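Local coordinates for protein FeeM (Uncultured bacterium, PDB 2G0B) that probably catalyses acyl transfer to an amino acid, as an N-acyl amino acid synthase, and holds its product N-dodecanoyl-L-tyrosine in a pocket, at residues Y34-F40 with Y165-A170; T63-D69 with L94-F100; N144-D148 with A170-R175. All blocks are in the same frame, centred on the assembly; numbering follows the deposited sequence.

Contact 1 of 3, residues Y34-F40 with Y165-A170. With NLT (N-dodecanoyl-L-tyrosine), chain I.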
# COMPACT_ATOMS: atom_id res chain seq x y z
N TYR A 34 1.43 -16.26 1.19
CA TYR A 34 0.23 -15.55 1.63
C TYR A 34 -0.98 -16.09 0.89
O TYR A 34 -0.87 -16.48 -0.28
CB TYR A 34 0.35 -14.06 1.33
CG TYR A 34 1.54 -13.35 1.96
CD1 TYR A 34 1.99 -12.15 1.42
CD2 TYR A 34 2.19 -13.85 3.10
CE1 TYR A 34 3.06 -11.48 1.96
CE2 TYR A 34 3.27 -13.17 3.65
CZ TYR A 34 3.70 -11.98 3.07
OH TYR A 34 4.76 -11.30 3.58
N ALA A 35 -2.13 -16.11 1.55
CA ALA A 35 -3.37 -16.56 0.91
C ALA A 35 -4.02 -15.43 0.10
O ALA A 35 -4.03 -14.27 0.52
CB ALA A 35 -4.33 -17.10 1.94
N ILE A 36 -4.55 -15.76 -1.07
CA ILE A 36 -5.27 -14.78 -1.88
C ILE A 36 -6.78 -14.86 -1.64
O ILE A 36 -7.42 -15.88 -1.89
CB ILE A 36 -4.91 -14.89 -3.38
CG1 ILE A 36 -4.72 -16.35 -3.79
CG2 ILE A 36 -3.65 -14.13 -3.67
CD1 ILE A 36 -5.06 -16.66 -5.28
N ASP A 37 -7.31 -13.76 -1.11
CA ASP A 37 -8.71 -13.65 -0.75
C ASP A 37 -9.41 -12.76 -1.75
O ASP A 37 -8.85 -11.74 -2.20
CB ASP A 37 -8.82 -13.04 0.64
CG ASP A 37 -10.16 -13.28 1.28
OD1 ASP A 37 -11.19 -12.88 0.69
OD2 ASP A 37 -10.28 -13.83 2.40
N GLU A 38 -10.66 -13.10 -2.06
CA GLU A 38 -11.44 -12.38 -3.08
C GLU A 38 -11.99 -11.03 -2.58
O GLU A 38 -12.49 -10.23 -3.38
CB GLU A 38 -12.56 -13.25 -3.63
CG GLU A 38 -12.16 -14.05 -4.87
CD GLU A 38 -13.27 -14.98 -5.37
OE1 GLU A 38 -14.04 -15.52 -4.53
OE2 GLU A 38 -13.36 -15.18 -6.61
N SER A 39 -11.86 -10.78 -1.27
CA SER A 39 -12.30 -9.53 -0.67
C SER A 39 -11.49 -8.33 -1.15
O SER A 39 -12.03 -7.22 -1.28
CB SER A 39 -12.22 -9.62 0.85
OG SER A 39 -10.89 -9.80 1.27
N PHE A 40 -10.20 -8.54 -1.40
CA PHE A 40 -9.30 -7.47 -1.83
C PHE A 40 -9.65 -7.00 -3.23
O PHE A 40 -9.64 -5.80 -3.50
CB PHE A 40 -7.85 -7.94 -1.79
CG PHE A 40 -7.20 -7.77 -0.45
CD1 PHE A 40 -6.72 -8.87 0.25
CD2 PHE A 40 -7.03 -6.50 0.11
CE1 PHE A 40 -6.09 -8.71 1.48
CE2 PHE A 40 -6.42 -6.34 1.34
CZ PHE A 40 -5.94 -7.45 2.03
N TYR A 165 -3.44 -12.04 10.64
CA TYR A 165 -4.35 -11.51 9.64
C TYR A 165 -4.95 -12.68 8.87
O TYR A 165 -4.29 -13.26 8.01
CB TYR A 165 -3.59 -10.57 8.70
CG TYR A 165 -4.44 -9.60 7.88
CD1 TYR A 165 -5.82 -9.52 8.04
CD2 TYR A 165 -3.83 -8.75 6.93
CE1 TYR A 165 -6.58 -8.62 7.29
CE2 TYR A 165 -4.59 -7.86 6.18
CZ TYR A 165 -5.96 -7.80 6.35
OH TYR A 165 -6.69 -6.92 5.61
N GLY A 166 -6.19 -13.03 9.22
CA GLY A 166 -6.87 -14.20 8.65
C GLY A 166 -7.03 -14.15 7.14
O GLY A 166 -6.86 -15.17 6.47
N THR A 167 -7.35 -12.96 6.63
CA THR A 167 -7.47 -12.71 5.19
C THR A 167 -6.26 -13.23 4.42
O THR A 167 -6.41 -13.91 3.39
CB THR A 167 -7.61 -11.19 4.94
OG1 THR A 167 -8.65 -10.66 5.76
CG2 THR A 167 -8.10 -10.92 3.55
N VAL A 168 -5.08 -12.95 4.94
CA VAL A 168 -3.83 -13.29 4.27
C VAL A 168 -3.19 -14.58 4.81
O VAL A 168 -2.31 -15.15 4.16
CB VAL A 168 -2.84 -12.11 4.38
CG1 VAL A 168 -1.68 -12.34 3.52
CG2 VAL A 168 -3.51 -10.83 3.95
N ASN A 169 -3.69 -15.07 5.95
CA ASN A 169 -3.05 -16.15 6.73
C ASN A 169 -1.56 -15.91 6.93
O ASN A 169 -0.71 -16.73 6.55
CB ASN A 169 -3.33 -17.55 6.14
CG ASN A 169 -3.30 -18.65 7.21
OD1 ASN A 169 -4.22 -18.77 8.03
ND2 ASN A 169 -2.23 -19.44 7.22
N ALA A 170 -1.26 -14.75 7.50
CA ALA A 170 0.10 -14.33 7.79
C ALA A 170 0.05 -13.30 8.94
O ALA A 170 -1.01 -12.71 9.18
CB ALA A 170 0.73 -13.73 6.56
N NLT I . -0.16 -5.25 2.94
C1 NLT I . 0.55 -4.46 2.12
OL NLT I . 0.61 -4.62 0.91
C2 NLT I . 1.32 -3.33 2.79
C3 NLT I . 1.20 -2.00 2.04
C4 NLT I . 2.36 -1.05 2.37
C5 NLT I . 2.25 0.27 1.60
C6 NLT I . 3.17 1.36 2.15
C7 NLT I . 2.79 2.74 1.62
C8 NLT I . 3.94 3.73 1.77
C9 NLT I . 3.58 5.15 1.31
C10 NLT I . 4.20 6.15 2.28
C11 NLT I . 3.83 7.61 2.01
C12 NLT I . 4.72 8.53 2.84
CA NLT I . -0.88 -6.45 2.52
CB NLT I . -1.54 -7.12 3.73
CG NLT I . -0.60 -8.09 4.40
CD2 NLT I . -0.08 -9.17 3.70
CE2 NLT I . 0.78 -10.05 4.33
CZ NLT I . 1.11 -9.87 5.66
CE1 NLT I . 0.60 -8.79 6.36
CD1 NLT I . -0.26 -7.90 5.74
OH NLT I . 1.93 -10.72 6.25
C NLT I . -1.98 -6.15 1.54
O NLT I . -2.63 -5.09 1.69
O2 NLT I . -2.21 -6.97 0.62

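Contact 2 of 3, residues T63-D69 with L94-F100. With NLT (N-dodecanoyl-L-tyrosine), chain I.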
# COMPACT_ATOMS: atom_id res chain seq x y z
N THR A 63 2.72 -2.77 -8.47
CA THR A 63 1.42 -2.14 -8.26
C THR A 63 1.18 -1.81 -6.80
O THR A 63 1.74 -2.44 -5.91
CB THR A 63 0.29 -3.03 -8.81
OG1 THR A 63 -0.97 -2.50 -8.42
CG2 THR A 63 0.31 -4.42 -8.17
N ILE A 64 0.37 -0.78 -6.57
CA ILE A 64 -0.08 -0.40 -5.23
C ILE A 64 -1.45 0.24 -5.32
O ILE A 64 -1.75 0.95 -6.27
CB ILE A 64 0.97 0.56 -4.52
CG1 ILE A 64 0.76 0.58 -3.01
CG2 ILE A 64 0.93 1.97 -5.09
CD1 ILE A 64 1.98 1.01 -2.22
N SER A 65 -2.32 -0.06 -4.37
CA SER A 65 -3.64 0.55 -4.34
C SER A 65 -3.91 1.29 -3.03
O SER A 65 -3.19 1.12 -2.05
CB SER A 65 -4.73 -0.48 -4.60
OG SER A 65 -4.49 -1.22 -5.78
N ILE A 66 -4.94 2.11 -3.04
CA ILE A 66 -5.37 2.83 -1.86
C ILE A 66 -6.90 2.81 -1.77
O ILE A 66 -7.58 3.07 -2.75
CB ILE A 66 -4.80 4.29 -1.87
CG1 ILE A 66 -5.54 5.17 -0.86
CG2 ILE A 66 -4.87 4.91 -3.26
CD1 ILE A 66 -4.64 6.22 -0.22
N ILE A 67 -7.42 2.42 -0.61
CA ILE A 67 -8.87 2.36 -0.40
C ILE A 67 -9.33 3.43 0.58
O ILE A 67 -8.84 3.49 1.71
CB ILE A 67 -9.28 0.97 0.11
CG1 ILE A 67 -8.61 -0.12 -0.74
CG2 ILE A 67 -10.82 0.82 0.10
CD1 ILE A 67 -8.84 -1.51 -0.21
N ASN A 68 -10.26 4.27 0.15
CA ASN A 68 -10.77 5.33 1.00
C ASN A 68 -11.86 4.85 1.94
O ASN A 68 -12.71 4.04 1.55
CB ASN A 68 -11.26 6.50 0.16
CG ASN A 68 -10.19 7.51 -0.10
OD1 ASN A 68 -9.85 7.80 -1.25
ND2 ASN A 68 -9.62 8.05 0.97
N ASP A 69 -11.83 5.34 3.18
CA ASP A 69 -12.83 4.98 4.17
C ASP A 69 -14.23 5.41 3.73
O ASP A 69 -14.57 6.59 3.74
CB ASP A 69 -12.48 5.59 5.53
CG ASP A 69 -13.13 4.86 6.69
OD1 ASP A 69 -13.84 3.84 6.46
OD2 ASP A 69 -12.99 5.23 7.88
N LEU A 94 -9.71 8.57 6.84
CA LEU A 94 -8.75 7.48 6.81
C LEU A 94 -8.69 6.84 5.44
O LEU A 94 -9.64 6.92 4.66
CB LEU A 94 -9.08 6.42 7.86
CG LEU A 94 -9.48 6.88 9.25
CD1 LEU A 94 -9.92 5.69 10.07
CD2 LEU A 94 -8.34 7.61 9.94
N ALA A 95 -7.55 6.23 5.14
CA ALA A 95 -7.38 5.47 3.92
C ALA A 95 -6.34 4.41 4.16
O ALA A 95 -5.36 4.64 4.86
CB ALA A 95 -6.96 6.37 2.78
N GLU A 96 -6.56 3.23 3.61
CA GLU A 96 -5.62 2.14 3.78
C GLU A 96 -4.89 1.89 2.48
O GLU A 96 -5.52 1.76 1.43
CB GLU A 96 -6.33 0.87 4.27
CG GLU A 96 -5.52 -0.39 4.07
CD GLU A 96 -5.91 -1.54 4.99
OE1 GLU A 96 -5.02 -2.37 5.31
OE2 GLU A 96 -7.10 -1.65 5.38
N VAL A 97 -3.56 1.88 2.55
CA VAL A 97 -2.74 1.53 1.40
C VAL A 97 -2.60 0.01 1.36
O VAL A 97 -2.16 -0.61 2.33
CB VAL A 97 -1.36 2.19 1.44
CG1 VAL A 97 -0.68 2.04 0.13
CG2 VAL A 97 -1.49 3.65 1.79
N VAL A 98 -2.95 -0.56 0.21
CA VAL A 98 -3.22 -1.98 0.13
C VAL A 98 -2.72 -2.60 -1.21
O VAL A 98 -2.45 -1.86 -2.18
CB VAL A 98 -4.75 -2.17 0.36
CG1 VAL A 98 -5.46 -2.64 -0.89
CG2 VAL A 98 -5.01 -3.05 1.52
N GLN A 99 -2.54 -3.93 -1.23
CA GLN A 99 -2.16 -4.70 -2.44
C GLN A 99 -0.87 -4.20 -3.12
O GLN A 99 -0.79 -4.09 -4.35
CB GLN A 99 -3.31 -4.79 -3.46
CG GLN A 99 -4.58 -5.46 -2.95
CD GLN A 99 -4.58 -6.98 -3.10
OE1 GLN A 99 -4.21 -7.71 -2.18
NE2 GLN A 99 -5.04 -7.46 -4.25
N PHE A 100 0.12 -3.88 -2.30
CA PHE A 100 1.44 -3.50 -2.78
C PHE A 100 2.21 -4.77 -3.16
O PHE A 100 2.37 -5.68 -2.33
CB PHE A 100 2.18 -2.71 -1.70
CG PHE A 100 3.63 -2.46 -2.02
CD1 PHE A 100 4.02 -1.96 -3.24
CD2 PHE A 100 4.60 -2.71 -1.07
CE1 PHE A 100 5.33 -1.74 -3.52
CE2 PHE A 100 5.93 -2.49 -1.34
CZ PHE A 100 6.30 -2.00 -2.57
N NLT I . -0.16 -5.25 2.94
C1 NLT I . 0.55 -4.46 2.12
OL NLT I . 0.61 -4.62 0.91
C2 NLT I . 1.32 -3.33 2.79
C3 NLT I . 1.20 -2.00 2.04
C4 NLT I . 2.36 -1.05 2.37
C5 NLT I . 2.25 0.27 1.60
C6 NLT I . 3.17 1.36 2.15
C7 NLT I . 2.79 2.74 1.62
C8 NLT I . 3.94 3.73 1.77
C9 NLT I . 3.58 5.15 1.31
C10 NLT I . 4.20 6.15 2.28
C11 NLT I . 3.83 7.61 2.01
C12 NLT I . 4.72 8.53 2.84
CA NLT I . -0.88 -6.45 2.52
CB NLT I . -1.54 -7.12 3.73
CG NLT I . -0.60 -8.09 4.40
CD2 NLT I . -0.08 -9.17 3.70
CE2 NLT I . 0.78 -10.05 4.33
CZ NLT I . 1.11 -9.87 5.66
CE1 NLT I . 0.60 -8.79 6.36
CD1 NLT I . -0.26 -7.90 5.74
OH NLT I . 1.93 -10.72 6.25
C NLT I . -1.98 -6.15 1.54
O NLT I . -2.63 -5.09 1.69
O2 NLT I . -2.21 -6.97 0.62

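Contact 3 of 3, residues N144-D148 with A170-R175. With NLT (N-dodecanoyl-L-tyrosine), chain I.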
# COMPACT_ATOMS: atom_id res chain seq x y z
N ASN A 144 3.54 -7.10 6.75
CA ASN A 144 4.29 -8.22 7.29
C ASN A 144 5.40 -7.70 8.19
O ASN A 144 6.11 -6.76 7.81
CB ASN A 144 4.88 -9.03 6.16
CG ASN A 144 5.38 -10.35 6.61
OD1 ASN A 144 6.48 -10.46 7.14
ND2 ASN A 144 4.56 -11.38 6.46
N PRO A 145 5.57 -8.30 9.37
CA PRO A 145 6.57 -7.86 10.35
C PRO A 145 8.00 -7.68 9.81
O PRO A 145 8.80 -7.05 10.49
CB PRO A 145 6.56 -8.98 11.38
CG PRO A 145 5.22 -9.55 11.29
CD PRO A 145 4.78 -9.44 9.89
N LYS A 146 8.30 -8.20 8.63
CA LYS A 146 9.67 -8.11 8.09
C LYS A 146 10.00 -6.72 7.57
O LYS A 146 11.17 -6.32 7.54
CB LYS A 146 9.96 -9.20 7.04
CG LYS A 146 9.18 -9.10 5.75
CD LYS A 146 9.04 -10.47 5.12
CE LYS A 146 8.47 -10.39 3.73
NZ LYS A 146 8.87 -11.59 2.95
N HIS A 147 8.97 -5.97 7.19
CA HIS A 147 9.16 -4.61 6.70
C HIS A 147 8.81 -3.57 7.76
O HIS A 147 8.75 -2.39 7.48
CB HIS A 147 8.32 -4.37 5.46
CG HIS A 147 8.62 -5.32 4.35
ND1 HIS A 147 9.81 -5.29 3.65
CD2 HIS A 147 7.91 -6.35 3.84
CE1 HIS A 147 9.80 -6.25 2.74
NE2 HIS A 147 8.66 -6.91 2.84
N ASP A 148 8.63 -4.04 8.99
CA ASP A 148 8.22 -3.18 10.10
C ASP A 148 9.17 -2.02 10.32
O ASP A 148 8.75 -0.87 10.44
CB ASP A 148 8.09 -3.99 11.38
CG ASP A 148 7.56 -3.18 12.52
OD1 ASP A 148 8.19 -3.18 13.60
OD2 ASP A 148 6.52 -2.49 12.43
N ALA A 170 -1.26 -14.75 7.50
CA ALA A 170 0.10 -14.33 7.79
C ALA A 170 0.05 -13.30 8.94
O ALA A 170 -1.01 -12.71 9.18
CB ALA A 170 0.73 -13.73 6.56
N PRO A 171 1.16 -13.13 9.68
CA PRO A 171 1.22 -12.13 10.76
C PRO A 171 1.16 -10.72 10.21
O PRO A 171 1.58 -10.49 9.06
CB PRO A 171 2.58 -12.38 11.39
CG PRO A 171 2.99 -13.72 10.93
CD PRO A 171 2.41 -13.90 9.58
N ALA A 172 0.67 -9.77 11.01
CA ALA A 172 0.61 -8.36 10.60
C ALA A 172 0.66 -7.40 11.79
O ALA A 172 0.12 -7.71 12.86
CB ALA A 172 -0.66 -8.10 9.78
N ILE A 173 1.32 -6.26 11.61
CA ILE A 173 1.16 -5.11 12.53
C ILE A 173 0.53 -3.96 11.78
O ILE A 173 0.69 -3.84 10.57
CB ILE A 173 2.51 -4.65 13.20
CG1 ILE A 173 3.57 -4.37 12.18
CG2 ILE A 173 3.06 -5.70 14.12
CD1 ILE A 173 4.72 -5.36 12.31
N ALA A 174 -0.19 -3.11 12.50
CA ALA A 174 -0.81 -1.94 11.90
C ALA A 174 0.01 -0.71 12.19
O ALA A 174 0.43 -0.49 13.33
CB ALA A 174 -2.21 -1.75 12.40
N ARG A 175 0.26 0.08 11.15
CA ARG A 175 0.95 1.36 11.27
C ARG A 175 0.16 2.45 10.55
O ARG A 175 -0.52 2.18 9.57
CB ARG A 175 2.38 1.30 10.72
CG ARG A 175 3.21 0.13 11.21
CD ARG A 175 4.70 0.27 10.98
NE ARG A 175 5.30 1.21 11.92
CZ ARG A 175 6.01 0.86 12.98
NH1 ARG A 175 6.22 -0.40 13.26
NH2 ARG A 175 6.50 1.80 13.78
N NLT I . -0.16 -5.25 2.94
C1 NLT I . 0.55 -4.46 2.12
OL NLT I . 0.61 -4.62 0.91
C2 NLT I . 1.32 -3.33 2.79
C3 NLT I . 1.20 -2.00 2.04
C4 NLT I . 2.36 -1.05 2.37
C5 NLT I . 2.25 0.27 1.60
C6 NLT I . 3.17 1.36 2.15
C7 NLT I . 2.79 2.74 1.62
C8 NLT I . 3.94 3.73 1.77
C9 NLT I . 3.58 5.15 1.31
C10 NLT I . 4.20 6.15 2.28
C11 NLT I . 3.83 7.61 2.01
C12 NLT I . 4.72 8.53 2.84
CA NLT I . -0.88 -6.45 2.52
CB NLT I . -1.54 -7.12 3.73
CG NLT I . -0.60 -8.09 4.40
CD2 NLT I . -0.08 -9.17 3.70
CE2 NLT I . 0.78 -10.05 4.33
CZ NLT I . 1.11 -9.87 5.66
CE1 NLT I . 0.60 -8.79 6.36
CD1 NLT I . -0.26 -7.90 5.74
OH NLT I . 1.93 -10.72 6.25
C NLT I . -1.98 -6.15 1.54
O NLT I . -2.63 -5.09 1.69
O2 NLT I . -2.21 -6.97 0.62

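Contact 1 of 3, residues Y34-F40 with Y165-A170
The rings of Tyr34 and Phe40 meet Val168 and its neighbours beside the tyrosyl end of the bound N-dodecanoyl-L-tyrosine. One face of the Tyr34 ring carries the product's phenol ring: ligand CE2 lies 3.6 Å above its plane, toward the rim. Val168 and Ala170 approach the same tyrosine obliquely, Ala170 CB standing 3.8 Å from Tyr34 CD2. Val168 lies alongside Tyr34, pointing the same way; with CG1 anti to the backbone N (chi1 -171°), this methyl touches both Tyr34 CB, at 3.4 Å, and ligand CE2, while CG2 turns to the edge of the Phe40 ring. A ligand carboxylate oxygen, O2, lies over one face of Phe40. Thr167 CG2 comes obliquely to Phe40 CE1 at 3.6 Å, and also rests on Asp37 CB. The Tyr165 ring offers its edge, in plane, to ligand CD1, 3.9 Å from Tyr165 CD2. A single backbone bond ties the segments, Ala35 N to Val168 O at 2.8 Å, nearly straight at the hydrogen. Asp37 N-caps the following helix, its OD1 accepting from Ser39 N. In 165-170 the turn closes with a G1 beta bulge, Asn169 and Ala170 both facing Tyr165. The turn thus links strands 157-165 and 170-178 and packs against the start of helix 38-44, with Tyr165 reaching Ile79 of helix 77-89 and Phe40 reaching Val98 of strand 94-102.

Contact 2 of 3, residues T63-D69 with L94-F100
Ile64, with CG1 swung away from the backbone N (chi1 -161°), sends CD1 obliquely between Val97 CG1 and Phe100 CD1, 3.7 Å from each. Ile67 instead sets CG1 anti to the carbonyl carbon (chi1 -47°), which brings its CD1 3.6 Å from Val98 CG1 on the sheet face that also bears Ser65 and Glu96. Ile66 CD1 covers Ala95 CB on the other face, with Val97 and Asn68. Two antiparallel hydrogen-bonded pairs hold the strands: Ser65 with Val98 and Ile67 with Glu96, each joined by two backbone bonds, and Asp69 N adds a bond to Leu94 O. The buried Glu96 carboxylate is satisfied beyond the pair, by Met76 N and Ser142 OG, and Asp69 forms a salt bridge with Arg88. Beyond Ser65-Val98 the pairing slips: Thr63 next bonds to Ala101, so strand 94-102 carries one extra residue, a beta bulge, and Gln99 takes a positive phi of 55°. The bulge turns two N-H groups to the ligand. Gln99 N donates to carboxylate O of N-dodecanoyl-L-tyrosine at 3.1 Å, and Phe100 N makes a weak bond to its amide oxygen OL at 3.3 Å. Val97 O lies near ligand C3 and Ile64 CD1 near C5, at the start of the acyl chain. A bulged central strand beside the acyl group is a hallmark of the GNAT acetyltransferase fold, to whose clan this synthase belongs.

Contact 3 of 3, residues N144-D148 with A170-R175
Asn144 and Pro171 meet around the phenol hydroxyl of N-dodecanoyl-L-tyrosine, gripping it from two residues. Asn144 ND2 donates to ligand OH at 2.7 Å, and the hydroxyl in turn donates to Pro171 O at 2.8 Å, so it is held by one donor and one acceptor. Ala172 CB touches the same ring at ligand CE1, 3.7 Å away. In the next shell, Asn144 OD1 accepts from Lys146 N in an Asx turn, which fixes the amide and leaves ND2 directed at the ligand; with CG anti to the backbone N (chi1 -167°), the amide swings back toward the ligand hydroxyl. Pro145 crosses Pro171 at about a right angle, Pro145 CG lying 3.9 Å from Pro171 CB, and its CD rests on Pro171 O. Farther along, Ile173 CD1 packs against the turn, 3.7 Å from Pro145 CA and 3.8 Å from Asp148 CB. Asp148 and Arg175 face each other as a probable salt bridge, but their atoms are too close in the model, so the pair is doubtful; Arg175 NE bonds to Phe156 O. The turn 144-148 leads from strand 138-143 into helix 148-153, and lies over strand 170-178, which runs between strands 138-143 and 157-165.

How the contacts relate
All three contacts touch N-dodecanoyl-L-tyrosine, and their centres lie 14 to 15 Å apart. Contact 2 holds the carboxylate and the amide end, contact 3 the phenol hydroxyl, and contact 1 packs on the ring between them. Contacts 1 and 3 share Ala170, and Tyr165 CB lies 4.0 Å from Ala172 CB; Tyr34 OH also comes 2.9 Å from Asn144 ND2. Contact 1 meets contact 2 through Phe40, whose CE2 is 3.6 Å from Val98 CG2. Contacts 2 and 3 do not touch, their nearest atoms being about 7 Å apart, but they reach the same sheet, and the product spans the distance.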